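Local structure of putative rubredoxin reductase (Rhodopseudomonas palustris, 3FG2) at residues Ile75-Val80 with Leu91-Ala96; Thr3-Gly8 with Ala30-Glu35; Gln340-Gly345 with Glu390-Leu395. The protein probably carries electrons from NADH through its bound FAD to the ferredoxin that serves the cytochrome P450 CYP199A2. All blocks are in the same frame, centred on the assembly; numbering follows the deposited sequence.

Contact 1 of 3, residues Ile75-Val80 with Leu91-Ala96. With FAD (flavin-adenine dinucleotide), chain B.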
loop_
_atom_site.group_PDB
_atom_site.type_symbol
_atom_site.label_atom_id
_atom_site.label_comp_id
_atom_site.label_asym_id
_atom_site.label_seq_id
_atom_site.Cartn_x
_atom_site.Cartn_y
_atom_site.Cartn_z
ATOM N N ILE A 75 0.513 23.423 -2.526
ATOM C CA ILE A 75 1.810 23.892 -3.007
ATOM C C ILE A 75 2.575 22.859 -3.831
ATOM O O ILE A 75 2.974 21.809 -3.322
ATOM C CB ILE A 75 2.718 24.306 -1.833
ATOM C CG1 ILE A 75 2.009 25.339 -0.958
ATOM C CG2 ILE A 75 4.030 24.867 -2.368
ATOM C CD1 ILE A 75 2.792 25.718 0.273
ATOM N N SER A 76 2.800 23.175 -5.102
ATOM C CA SER A 76 3.531 22.280 -5.987
ATOM C C SER A 76 5.033 22.373 -5.715
ATOM O O SER A 76 5.759 23.055 -6.437
ATOM C CB SER A 76 3.244 22.638 -7.445
ATOM O OG SER A 76 3.851 21.710 -8.325
ATOM N N ASP A 77 5.490 21.690 -4.666
ATOM C CA ASP A 77 6.903 21.697 -4.299
ATOM C C ASP A 77 7.286 20.419 -3.551
ATOM O O ASP A 77 6.546 19.435 -3.573
ATOM C CB ASP A 77 7.212 22.911 -3.423
ATOM C CG ASP A 77 8.589 23.486 -3.694
ATOM O OD1 ASP A 77 8.771 24.076 -4.780
ATOM O OD2 ASP A 77 9.486 23.344 -2.835
ATOM N N ARG A 78 8.437 20.444 -2.884
ATOM C CA ARG A 78 8.922 19.290 -2.129
ATOM C C ARG A 78 9.737 19.733 -0.909
ATOM O O ARG A 78 10.555 20.644 -1.016
ATOM C CB ARG A 78 9.801 18.422 -3.035
ATOM C CG ARG A 78 10.507 17.280 -2.331
ATOM C CD ARG A 78 11.566 16.649 -3.231
ATOM N NE ARG A 78 12.274 15.550 -2.571
ATOM C CZ ARG A 78 11.755 14.343 -2.352
ATOM N NH1 ARG A 78 10.516 14.066 -2.747
ATOM N NH2 ARG A 78 12.471 13.415 -1.728
ATOM N N MET A 79 9.516 19.110 0.248
ATOM C CA MET A 79 10.297 19.483 1.424
ATOM C C MET A 79 11.626 18.748 1.335
ATOM O O MET A 79 11.677 17.601 0.889
ATOM C CB MET A 79 9.580 19.124 2.742
ATOM C CG MET A 79 9.643 17.659 3.178
ATOM S SD MET A 79 9.902 17.453 4.989
ATOM C CE MET A 79 8.367 17.794 5.602
ATOM N N VAL A 80 12.699 19.418 1.740
ATOM C CA VAL A 80 14.030 18.830 1.693
ATOM C C VAL A 80 14.719 18.866 3.052
ATOM O O VAL A 80 15.646 18.098 3.305
ATOM C CB VAL A 80 14.919 19.573 0.685
ATOM C CG1 VAL A 80 14.363 19.405 -0.720
ATOM C CG2 VAL A 80 14.982 21.050 1.044
ATOM N N LEU A 91 11.665 24.071 1.822
ATOM C CA LEU A 91 11.306 23.419 0.565
ATOM C C LEU A 91 12.508 23.353 -0.368
ATOM O O LEU A 91 13.580 23.872 -0.053
ATOM C CB LEU A 91 10.174 24.176 -0.140
ATOM C CG LEU A 91 8.827 24.381 0.554
ATOM C CD1 LEU A 91 7.849 24.977 -0.454
ATOM C CD2 LEU A 91 8.299 23.062 1.083
ATOM N N ALA A 92 12.319 22.722 -1.525
ATOM C CA ALA A 92 13.385 22.582 -2.511
ATOM C C ALA A 92 13.448 23.793 -3.438
ATOM O O ALA A 92 14.491 24.083 -4.019
ATOM C CB ALA A 92 13.174 21.315 -3.324
ATOM N N SER A 93 12.328 24.492 -3.579
ATOM C CA SER A 93 12.270 25.672 -4.433
ATOM C C SER A 93 13.102 26.787 -3.816
ATOM O O SER A 93 13.282 27.848 -4.417
ATOM C CB SER A 93 10.824 26.151 -4.578
ATOM O OG SER A 93 10.277 26.487 -3.313
ATOM N N GLY A 94 13.604 26.537 -2.610
ATOM C CA GLY A 94 14.401 27.529 -1.916
ATOM C C GLY A 94 13.544 28.244 -0.889
ATOM O O GLY A 94 14.050 28.802 0.087
ATOM N N THR A 95 12.234 28.224 -1.117
ATOM C CA THR A 95 11.286 28.863 -0.215
ATOM C C THR A 95 11.348 28.181 1.152
ATOM O O THR A 95 11.947 27.114 1.301
ATOM C CB THR A 95 9.845 28.764 -0.767
ATOM O OG1 THR A 95 9.820 29.207 -2.133
ATOM C CG2 THR A 95 8.901 29.634 0.050
ATOM N N ALA A 96 10.740 28.809 2.153
ATOM C CA ALA A 96 10.716 28.266 3.505
ATOM C C ALA A 96 9.415 28.699 4.155
ATOM O O ALA A 96 8.896 29.772 3.850
ATOM C CB ALA A 96 11.905 28.783 4.306
HETATM P PA FAD B . 1.331 7.844 -0.672
HETATM O O1A FAD B . 2.454 7.094 -1.294
HETATM O O2A FAD B . 0.080 7.789 -1.188
HETATM O O5B FAD B . 1.784 9.283 -0.969
HETATM C C5B FAD B . 3.072 9.848 -0.565
HETATM C C4B FAD B . 3.163 11.177 -1.346
HETATM O O4B FAD B . 4.184 12.006 -0.671
HETATM C C3B FAD B . 3.628 11.060 -2.810
HETATM O O3B FAD B . 2.885 11.763 -3.755
HETATM C C2B FAD B . 5.086 11.405 -2.700
HETATM O O2B FAD B . 5.666 11.774 -3.912
HETATM C C1B FAD B . 5.028 12.553 -1.736
HETATM N N9A FAD B . 6.263 12.905 -1.031
HETATM C C8A FAD B . 7.232 12.046 -0.579
HETATM N N7A FAD B . 8.240 12.671 0.018
HETATM C C5A FAD B . 7.923 13.997 -0.043
HETATM C C6A FAD B . 8.633 15.204 0.437
HETATM N N6A FAD B . 9.791 15.187 1.056
HETATM N N1A FAD B . 7.981 16.395 0.188
HETATM C C2A FAD B . 6.768 16.460 -0.455
HETATM N N3A FAD B . 6.056 15.407 -0.925
HETATM C C4A FAD B . 6.676 14.192 -0.694
HETATM N N1 FAD B . -3.839 -0.184 -0.539
HETATM C C2 FAD B . -5.022 -0.763 -0.332
HETATM O O2 FAD B . -5.518 -0.794 0.753
HETATM N N3 FAD B . -5.765 -1.376 -1.394
HETATM C C4 FAD B . -5.290 -1.390 -2.694
HETATM O O4 FAD B . -5.952 -1.915 -3.572
HETATM C C4X FAD B . -3.998 -0.755 -2.934
HETATM N N5 FAD B . -3.485 -0.729 -4.189
HETATM C C5X FAD B . -2.262 -0.112 -4.385
HETATM C C6 FAD B . -1.746 -0.083 -5.711
HETATM C C7 FAD B . -0.539 0.517 -6.006
HETATM C C7M FAD B . -0.034 0.521 -7.436
HETATM C C8 FAD B . 0.244 1.143 -4.935
HETATM C C8M FAD B . 1.573 1.821 -5.185
HETATM C C9 FAD B . -0.255 1.117 -3.615
HETATM C C9A FAD B . -1.498 0.500 -3.332
HETATM N N10 FAD B . -2.081 0.450 -1.997
HETATM C C10 FAD B . -3.291 -0.150 -1.787
HETATM C "C1'" FAD B . -1.311 1.083 -0.897
HETATM C "C2'" FAD B . -1.748 2.568 -0.714
HETATM O "O2'" FAD B . -1.601 3.227 -1.952
HETATM C "C3'" FAD B . -0.866 3.184 0.353
HETATM O "O3'" FAD B . -1.066 2.505 1.588
HETATM C "C4'" FAD B . -1.210 4.654 0.521
HETATM O "O4'" FAD B . -1.020 5.366 -0.730
HETATM C "C5'" FAD B . -0.310 5.238 1.583
HETATM O "O5'" FAD B . -0.666 6.772 1.697
HETATM P P FAD B . 0.422 7.759 2.009
HETATM O O1P FAD B . -0.368 9.098 2.055
HETATM O O2P FAD B . 1.152 7.465 3.160
HETATM O O3P FAD B . 1.398 7.803 0.916
#

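Contact 2 of 3, residues Thr3-Gly8 with Ala30-Glu35. With FAD (flavin-adenine dinucleotide), chain B.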
loop_
_atom_site.group_PDB
_atom_site.type_symbol
_atom_site.label_atom_id
_atom_site.label_comp_id
_atom_site.label_asym_id
_atom_site.label_seq_id
_atom_site.Cartn_x
_atom_site.Cartn_y
_atom_site.Cartn_z
ATOM N N THR A 3 -0.439 27.777 11.449
ATOM C CA THR A 3 -0.454 26.955 10.247
ATOM C C THR A 3 -0.048 25.494 10.450
ATOM O O THR A 3 0.844 25.179 11.241
ATOM C CB THR A 3 0.460 27.575 9.169
ATOM O OG1 THR A 3 -0.001 28.897 8.859
ATOM C CG2 THR A 3 0.454 26.729 7.901
ATOM N N VAL A 4 -0.729 24.610 9.724
ATOM C CA VAL A 4 -0.446 23.179 9.762
ATOM C C VAL A 4 0.119 22.821 8.398
ATOM O O VAL A 4 -0.555 22.964 7.375
ATOM C CB VAL A 4 -1.717 22.333 9.997
ATOM C CG1 VAL A 4 -1.392 20.855 9.808
ATOM C CG2 VAL A 4 -2.255 22.574 11.394
ATOM N N LEU A 5 1.364 22.364 8.387
ATOM C CA LEU A 5 2.020 22.005 7.141
ATOM C C LEU A 5 2.005 20.499 6.918
ATOM O O LEU A 5 2.452 19.734 7.775
ATOM C CB LEU A 5 3.463 22.518 7.156
ATOM C CG LEU A 5 3.839 23.615 6.158
ATOM C CD1 LEU A 5 2.736 24.660 6.076
ATOM C CD2 LEU A 5 5.161 24.242 6.582
ATOM N N ILE A 6 1.486 20.082 5.765
ATOM C CA ILE A 6 1.428 18.665 5.427
ATOM C C ILE A 6 2.422 18.377 4.313
ATOM O O ILE A 6 2.323 18.946 3.220
ATOM C CB ILE A 6 0.043 18.253 4.926
ATOM C CG1 ILE A 6 -1.033 18.726 5.902
ATOM C CG2 ILE A 6 -0.008 16.741 4.773
ATOM C CD1 ILE A 6 -2.435 18.602 5.349
ATOM N N ALA A 7 3.375 17.492 4.604
ATOM C CA ALA A 7 4.413 17.097 3.648
ATOM C C ALA A 7 4.041 15.770 3.010
ATOM O O ALA A 7 4.187 14.717 3.629
ATOM C CB ALA A 7 5.743 16.967 4.360
ATOM N N GLY A 8 3.578 15.824 1.768
ATOM C CA GLY A 8 3.165 14.613 1.078
ATOM C C GLY A 8 1.672 14.724 0.835
ATOM O O GLY A 8 0.904 14.870 1.787
ATOM N N ALA A 30 -1.386 24.062 4.565
ATOM C CA ALA A 30 -0.590 23.975 3.344
ATOM C C ALA A 30 -0.243 22.522 3.037
ATOM O O ALA A 30 0.326 21.818 3.871
ATOM C CB ALA A 30 0.686 24.802 3.495
ATOM N N LEU A 31 -0.585 22.084 1.832
ATOM C CA LEU A 31 -0.335 20.709 1.415
ATOM C C LEU A 31 0.785 20.656 0.379
ATOM O O LEU A 31 0.562 20.954 -0.790
ATOM C CB LEU A 31 -1.611 20.118 0.806
ATOM C CG LEU A 31 -2.020 18.673 1.109
ATOM C CD1 LEU A 31 -2.976 18.199 0.013
ATOM C CD2 LEU A 31 -0.800 17.767 1.171
ATOM N N ILE A 32 1.981 20.269 0.803
ATOM C CA ILE A 32 3.126 20.182 -0.106
ATOM C C ILE A 32 3.030 18.936 -0.986
ATOM O O ILE A 32 3.093 17.809 -0.493
ATOM C CB ILE A 32 4.433 20.142 0.694
ATOM C CG1 ILE A 32 4.483 21.360 1.616
ATOM C CG2 ILE A 32 5.633 20.113 -0.253
ATOM C CD1 ILE A 32 5.433 21.218 2.779
ATOM N N ASN A 33 2.884 19.150 -2.290
ATOM C CA ASN A 33 2.745 18.055 -3.244
ATOM C C ASN A 33 3.900 18.022 -4.246
ATOM O O ASN A 33 3.974 18.874 -5.134
ATOM C CB ASN A 33 1.401 18.210 -3.968
ATOM C CG ASN A 33 1.139 17.103 -4.957
ATOM O OD1 ASN A 33 1.608 15.975 -4.782
ATOM N ND2 ASN A 33 0.363 17.410 -6.001
ATOM N N ASP A 34 4.788 17.033 -4.117
ATOM C CA ASP A 34 5.947 16.930 -5.008
ATOM C C ASP A 34 5.732 16.178 -6.320
ATOM O O ASP A 34 6.698 15.763 -6.962
ATOM C CB ASP A 34 7.140 16.306 -4.277
ATOM C CG ASP A 34 6.987 14.814 -4.081
ATOM O OD1 ASP A 34 7.931 14.177 -3.562
ATOM O OD2 ASP A 34 5.921 14.274 -4.447
ATOM N N GLU A 35 4.480 15.996 -6.726
ATOM C CA GLU A 35 4.206 15.313 -7.982
ATOM C C GLU A 35 3.398 16.216 -8.894
ATOM O O GLU A 35 2.554 16.974 -8.430
ATOM C CB GLU A 35 3.431 14.014 -7.753
ATOM C CG GLU A 35 4.187 12.918 -7.029
ATOM C CD GLU A 35 3.466 11.579 -7.124
ATOM O OE1 GLU A 35 3.445 10.845 -6.117
ATOM O OE2 GLU A 35 2.926 11.257 -8.210
HETATM P PA FAD B . 1.331 7.844 -0.672
HETATM O O1A FAD B . 2.454 7.094 -1.294
HETATM O O2A FAD B . 0.080 7.789 -1.188
HETATM O O5B FAD B . 1.784 9.283 -0.969
HETATM C C5B FAD B . 3.072 9.848 -0.565
HETATM C C4B FAD B . 3.163 11.177 -1.346
HETATM O O4B FAD B . 4.184 12.006 -0.671
HETATM C C3B FAD B . 3.628 11.060 -2.810
HETATM O O3B FAD B . 2.885 11.763 -3.755
HETATM C C2B FAD B . 5.086 11.405 -2.700
HETATM O O2B FAD B . 5.666 11.774 -3.912
HETATM C C1B FAD B . 5.028 12.553 -1.736
HETATM N N9A FAD B . 6.263 12.905 -1.031
HETATM C C8A FAD B . 7.232 12.046 -0.579
HETATM N N7A FAD B . 8.240 12.671 0.018
HETATM C C5A FAD B . 7.923 13.997 -0.043
HETATM C C6A FAD B . 8.633 15.204 0.437
HETATM N N6A FAD B . 9.791 15.187 1.056
HETATM N N1A FAD B . 7.981 16.395 0.188
HETATM C C2A FAD B . 6.768 16.460 -0.455
HETATM N N3A FAD B . 6.056 15.407 -0.925
HETATM C C4A FAD B . 6.676 14.192 -0.694
HETATM N N1 FAD B . -3.839 -0.184 -0.539
HETATM C C2 FAD B . -5.022 -0.763 -0.332
HETATM O O2 FAD B . -5.518 -0.794 0.753
HETATM N N3 FAD B . -5.765 -1.376 -1.394
HETATM C C4 FAD B . -5.290 -1.390 -2.694
HETATM O O4 FAD B . -5.952 -1.915 -3.572
HETATM C C4X FAD B . -3.998 -0.755 -2.934
HETATM N N5 FAD B . -3.485 -0.729 -4.189
HETATM C C5X FAD B . -2.262 -0.112 -4.385
HETATM C C6 FAD B . -1.746 -0.083 -5.711
HETATM C C7 FAD B . -0.539 0.517 -6.006
HETATM C C7M FAD B . -0.034 0.521 -7.436
HETATM C C8 FAD B . 0.244 1.143 -4.935
HETATM C C8M FAD B . 1.573 1.821 -5.185
HETATM C C9 FAD B . -0.255 1.117 -3.615
HETATM C C9A FAD B . -1.498 0.500 -3.332
HETATM N N10 FAD B . -2.081 0.450 -1.997
HETATM C C10 FAD B . -3.291 -0.150 -1.787
HETATM C "C1'" FAD B . -1.311 1.083 -0.897
HETATM C "C2'" FAD B . -1.748 2.568 -0.714
HETATM O "O2'" FAD B . -1.601 3.227 -1.952
HETATM C "C3'" FAD B . -0.866 3.184 0.353
HETATM O "O3'" FAD B . -1.066 2.505 1.588
HETATM C "C4'" FAD B . -1.210 4.654 0.521
HETATM O "O4'" FAD B . -1.020 5.366 -0.730
HETATM C "C5'" FAD B . -0.310 5.238 1.583
HETATM O "O5'" FAD B . -0.666 6.772 1.697
HETATM P P FAD B . 0.422 7.759 2.009
HETATM O O1P FAD B . -0.368 9.098 2.055
HETATM O O2P FAD B . 1.152 7.465 3.160
HETATM O O3P FAD B . 1.398 7.803 0.916
#

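Contact 3 of 3, residues Gln340-Gly345 with Glu390-Leu395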
loop_
_atom_site.group_PDB
_atom_site.type_symbol
_atom_site.label_atom_id
_atom_site.label_comp_id
_atom_site.label_asym_id
_atom_site.label_seq_id
_atom_site.Cartn_x
_atom_site.Cartn_y
_atom_site.Cartn_z
ATOM N N GLN A 340 -3.644 -21.808 13.002
ATOM C CA GLN A 340 -4.789 -22.609 12.592
ATOM C C GLN A 340 -5.622 -21.852 11.567
ATOM O O GLN A 340 -5.995 -20.698 11.791
ATOM C CB GLN A 340 -5.650 -22.961 13.803
ATOM C CG GLN A 340 -6.986 -23.604 13.461
ATOM C CD GLN A 340 -7.768 -24.008 14.701
ATOM O OE1 GLN A 340 -7.816 -23.268 15.695
ATOM N NE2 GLN A 340 -8.395 -25.178 14.648
ATOM N N VAL A 341 -5.904 -22.505 10.441
ATOM C CA VAL A 341 -6.700 -21.891 9.380
ATOM C C VAL A 341 -7.880 -22.769 8.989
ATOM O O VAL A 341 -7.721 -23.951 8.708
ATOM C CB VAL A 341 -5.843 -21.617 8.121
ATOM C CG1 VAL A 341 -6.710 -21.003 7.009
ATOM C CG2 VAL A 341 -4.702 -20.685 8.473
ATOM N N VAL A 342 -9.068 -22.175 8.975
ATOM C CA VAL A 342 -10.291 -22.885 8.616
ATOM C C VAL A 342 -10.862 -22.293 7.334
ATOM O O VAL A 342 -10.914 -21.076 7.174
ATOM C CB VAL A 342 -11.367 -22.752 9.720
ATOM C CG1 VAL A 342 -12.672 -23.352 9.243
ATOM C CG2 VAL A 342 -10.901 -23.436 10.997
ATOM N N ILE A 343 -11.291 -23.155 6.423
ATOM C CA ILE A 343 -11.869 -22.692 5.170
ATOM C C ILE A 343 -13.388 -22.640 5.266
ATOM O O ILE A 343 -14.022 -23.605 5.691
ATOM C CB ILE A 343 -11.512 -23.633 3.986
ATOM C CG1 ILE A 343 -10.012 -23.569 3.685
ATOM C CG2 ILE A 343 -12.338 -23.256 2.754
ATOM C CD1 ILE A 343 -9.534 -22.211 3.247
ATOM N N ARG A 344 -13.973 -21.510 4.887
ATOM C CA ARG A 344 -15.424 -21.387 4.883
ATOM C C ARG A 344 -15.783 -21.167 3.427
ATOM O O ARG A 344 -15.196 -20.305 2.766
ATOM C CB ARG A 344 -15.911 -20.194 5.709
ATOM C CG ARG A 344 -17.436 -20.022 5.678
ATOM C CD ARG A 344 -17.890 -18.884 6.581
ATOM N NE ARG A 344 -18.832 -19.345 7.600
ATOM C CZ ARG A 344 -20.149 -19.352 7.452
ATOM N NH1 ARG A 344 -20.684 -18.912 6.325
ATOM N NH2 ARG A 344 -20.928 -19.812 8.420
ATOM N N GLY A 345 -16.741 -21.946 2.931
ATOM C CA GLY A 345 -17.141 -21.817 1.546
ATOM C C GLY A 345 -16.431 -22.861 0.711
ATOM O O GLY A 345 -16.053 -23.914 1.222
ATOM N N GLU A 390 -14.825 -24.311 14.428
ATOM C CA GLU A 390 -15.918 -25.218 14.109
ATOM C C GLU A 390 -17.072 -24.425 13.498
ATOM O O GLU A 390 -17.676 -24.840 12.512
ATOM C CB GLU A 390 -16.394 -25.938 15.377
ATOM C CG GLU A 390 -15.352 -26.847 16.054
ATOM C CD GLU A 390 -14.189 -26.092 16.699
ATOM O OE1 GLU A 390 -14.435 -25.132 17.467
ATOM O OE2 GLU A 390 -13.021 -26.475 16.454
ATOM N N GLN A 391 -17.369 -23.276 14.087
ATOM C CA GLN A 391 -18.448 -22.431 13.601
ATOM C C GLN A 391 -18.126 -21.799 12.244
ATOM O O GLN A 391 -18.992 -21.681 11.376
ATOM C CB GLN A 391 -18.734 -21.334 14.625
ATOM C CG GLN A 391 -19.274 -21.862 15.938
ATOM C CD GLN A 391 -19.389 -20.788 17.002
ATOM O OE1 GLN A 391 -20.162 -20.926 17.948
ATOM N NE2 GLN A 391 -18.615 -19.720 16.862
ATOM N N ALA A 392 -16.874 -21.395 12.069
ATOM C CA ALA A 392 -16.430 -20.768 10.834
ATOM C C ALA A 392 -16.638 -21.668 9.629
ATOM O O ALA A 392 -17.014 -21.201 8.559
ATOM C CB ALA A 392 -14.958 -20.387 10.944
ATOM N N ALA A 393 -16.392 -22.958 9.807
ATOM C CA ALA A 393 -16.531 -23.905 8.714
ATOM C C ALA A 393 -17.972 -24.292 8.445
ATOM O O ALA A 393 -18.304 -24.720 7.344
ATOM C CB ALA A 393 -15.709 -25.150 9.004
ATOM N N ASP A 394 -18.827 -24.116 9.446
ATOM C CA ASP A 394 -20.240 -24.479 9.353
ATOM C C ASP A 394 -21.135 -23.481 8.609
ATOM O O ASP A 394 -21.555 -22.460 9.172
ATOM C CB ASP A 394 -20.786 -24.704 10.763
ATOM C CG ASP A 394 -22.209 -25.210 10.760
ATOM O OD1 ASP A 394 -22.719 -25.535 9.663
ATOM O OD2 ASP A 394 -22.813 -25.289 11.854
ATOM N N LEU A 395 -21.455 -23.796 7.356
ATOM C CA LEU A 395 -22.292 -22.912 6.545
ATOM C C LEU A 395 -23.695 -22.733 7.093
ATOM O O LEU A 395 -24.454 -21.917 6.578
ATOM C CB LEU A 395 -22.375 -23.408 5.100
ATOM C CG LEU A 395 -21.102 -23.244 4.277
ATOM C CD1 LEU A 395 -21.308 -23.806 2.878
ATOM C CD2 LEU A 395 -20.736 -21.769 4.219
HETATM O O HOH W 1 -17.312 -24.766 4.634
#

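Contact 1 of 3, residues Ile75-Val80 with Leu91-Ala96
The carboxylate of Asp77 lies against the backbone turn at Leu91-Ser93, and OD2 is the oxygen that is gripped. Ser93 N meets Asp77 OD2 at 3.2 Å through the syn lone pair, on the side of OD1, with an N-H...O angle of 157°. Arg78 N reaches the same Asp77 OD2 at 3.1 Å, but from above the carboxylate plane, 47° out of it. Ala92 N adds a weak bond to that oxygen and a second weak one to Arg78 O, 2.8 Å away. Backbone N-H groups gathered in this way would be expected to stabilise the negative charge and hold the carboxylate from turning.

The other flat group, the Arg78 guanidinium, looks towards the cofactor. One of its faces has the adenine amino nitrogen FAD N6A centred above it, 4.0 Å from the plane. CG leaves anti to the backbone N (chi1 173°), and the chain stays extended to NE, carrying the charge over the face of the adenine, where NH1 forms a salt bridge with Asp34 OD1. Next door, the Met79 backbone reads the adenine as a base-pairing partner would: Met79 N donates to FAD N1A at 3.1 Å, and FAD N6A donates to Met79 O at 3.1 Å.

Apolar contacts complete the join. Val80 CG1 presses tightly on Ala92 CB at 3.4 Å, while Leu91 CD1 lies 4.3 Å from Ile75 CG2. Met79 and Leu91 form an antiparallel, non-hydrogen-bonded pair where strands 79-83 and 88-91 of a three-stranded antiparallel sheet run side by side. Ile75, at the end of strand 72-75, an outermost strand of the parallel FAD sheet, rests on Ala30, and Leu91 on Ile32, both of strand 29-32.

Contact 2 of 3, residues Thr3-Gly8 with Ala30-Glu35
Val4 to Gly8 and Ala30 to Ile32 run as parallel neighbours in the first beta-alpha-beta unit of the Rossmann-type FAD-binding fold, with helix 11-22 making the crossover between them. Four backbone bonds zip the pair: Ala30 N to Val4 O, Ile6 N to Ala30 O, Ile32 N to Ile6 O, and Gly8 N to Ile32 O. The two middle ones are the shortest, Ile6 N to Ala30 O at 2.8 Å and Ile32 N to Ile6 O also at 2.8 Å, each meeting its carbonyl nearly head-on. The strand directions differ by only 17°.

On one face of the sheet lie Leu5, Ala7, Ala30 and Ile32. Leu5 CD1 is pushed hard against Ala30 CB at 3.3 Å, and this side is roofed by Leu89 and Leu91 of strand 88-91. Ile6 and Leu31 occupy the other face, where Ile6 CG2 lies 3.8 Å from Leu31 CD2 and Ile6 also packs on Val16 and Ala17 of helix 11-22.

The cofactor lies beyond the C-terminal ends of both strands. Gly8, first glycine of a Gly-x-Gly-x-x-Gly sequence, brings its bare CA to 3.3 Å from the ribose oxygen FAD O4B. Just after the second strand come two acids. The Asp34 carboxylate swings between its own N and carbonyl carbon (chi1 75°), and OD2 accepts from FAD O2B at 2.6 Å; OE1 of Glu35 accepts from FAD O3B, likewise at 2.6 Å.

Both hydroxyls of the adenosine ribose thus donate to carboxylates. An acid at the end of the second strand is the familiar ribose ligand of this fold, and here two consecutive acids share the task. The salt bridge from Arg42 to Glu35 OE1, with Arg78 beside Asp34, probably offsets the two negative charges and helps aim the acceptors.

Contact 3 of 3, residues Gln340-Gly345 with Glu390-Leu395
Strand 340-344, an outermost strand of the five-stranded antiparallel sheet in the C-terminal part of the reductase, has the end of helix 389-393 packed against it, with Arg344 touching the helix end and Val342 the helix side. The arginine starts out extended (chi1 178°) and bends at chi3, which brings its guanidinium among the last carbonyls of the helix. NE makes a weak bond to Ala392 O, 2.8 Å long but bent to 122° at the hydrogen. Gln391 O lies at the guanidinium's edge, in its plane, 4.0 Å from Arg344 NH2. That same nitrogen has a weak bond to Phe397 O further along. Over one face of the group comes Leu395, whose CD2 is 3.5 Å from Arg344 NH1, so a methyl lies against one face of the flat cation.

Two residues back, Val342 supplies the apolar half: its CG1 touches Ala393 CB at 3.5 Å and Ala392 CB at 4.1 Å. Phe355 and Tyr357 of the adjoining strand 351-358 also receive Ala392. Beside the arginine a water bridges the backbones, donating to Ala393 O at 2.9 Å and accepting, weakly, from Gly345 N.

A positive group beside the C-terminal end of a helix would be expected to interact well with the carbonyls there, and here the weak bond from NE probably helps satisfy Ala392 O. Far from the flavin, the contact is an instance of a short helix laid on a border strand of an antiparallel sheet, within the C-terminal domain of this reductase family.

In the fold
From the N terminus, contact 2 comes first: it brings the chain back beside strand 4-7 after the 21 residues that include helix 11-22, closing the first beta-alpha-beta unit. Contact 1 then closes a short loop of ten residues, the hairpin of strands 79-83 and 88-91. Contact 3 closes a longer loop of 44 residues in the C-terminal region, tying helix 389-393 to the outermost strand 340-344. The three loops follow in series, none nested or crossed. Contacts 1 and 2 lie side by side, centres 9 Å apart, and share the adenosine half of FAD, Ile75 O probably bonding to Asn33 N between them. Contact 3 lies across the molecule, its centre about 53 Å from that of contact 1.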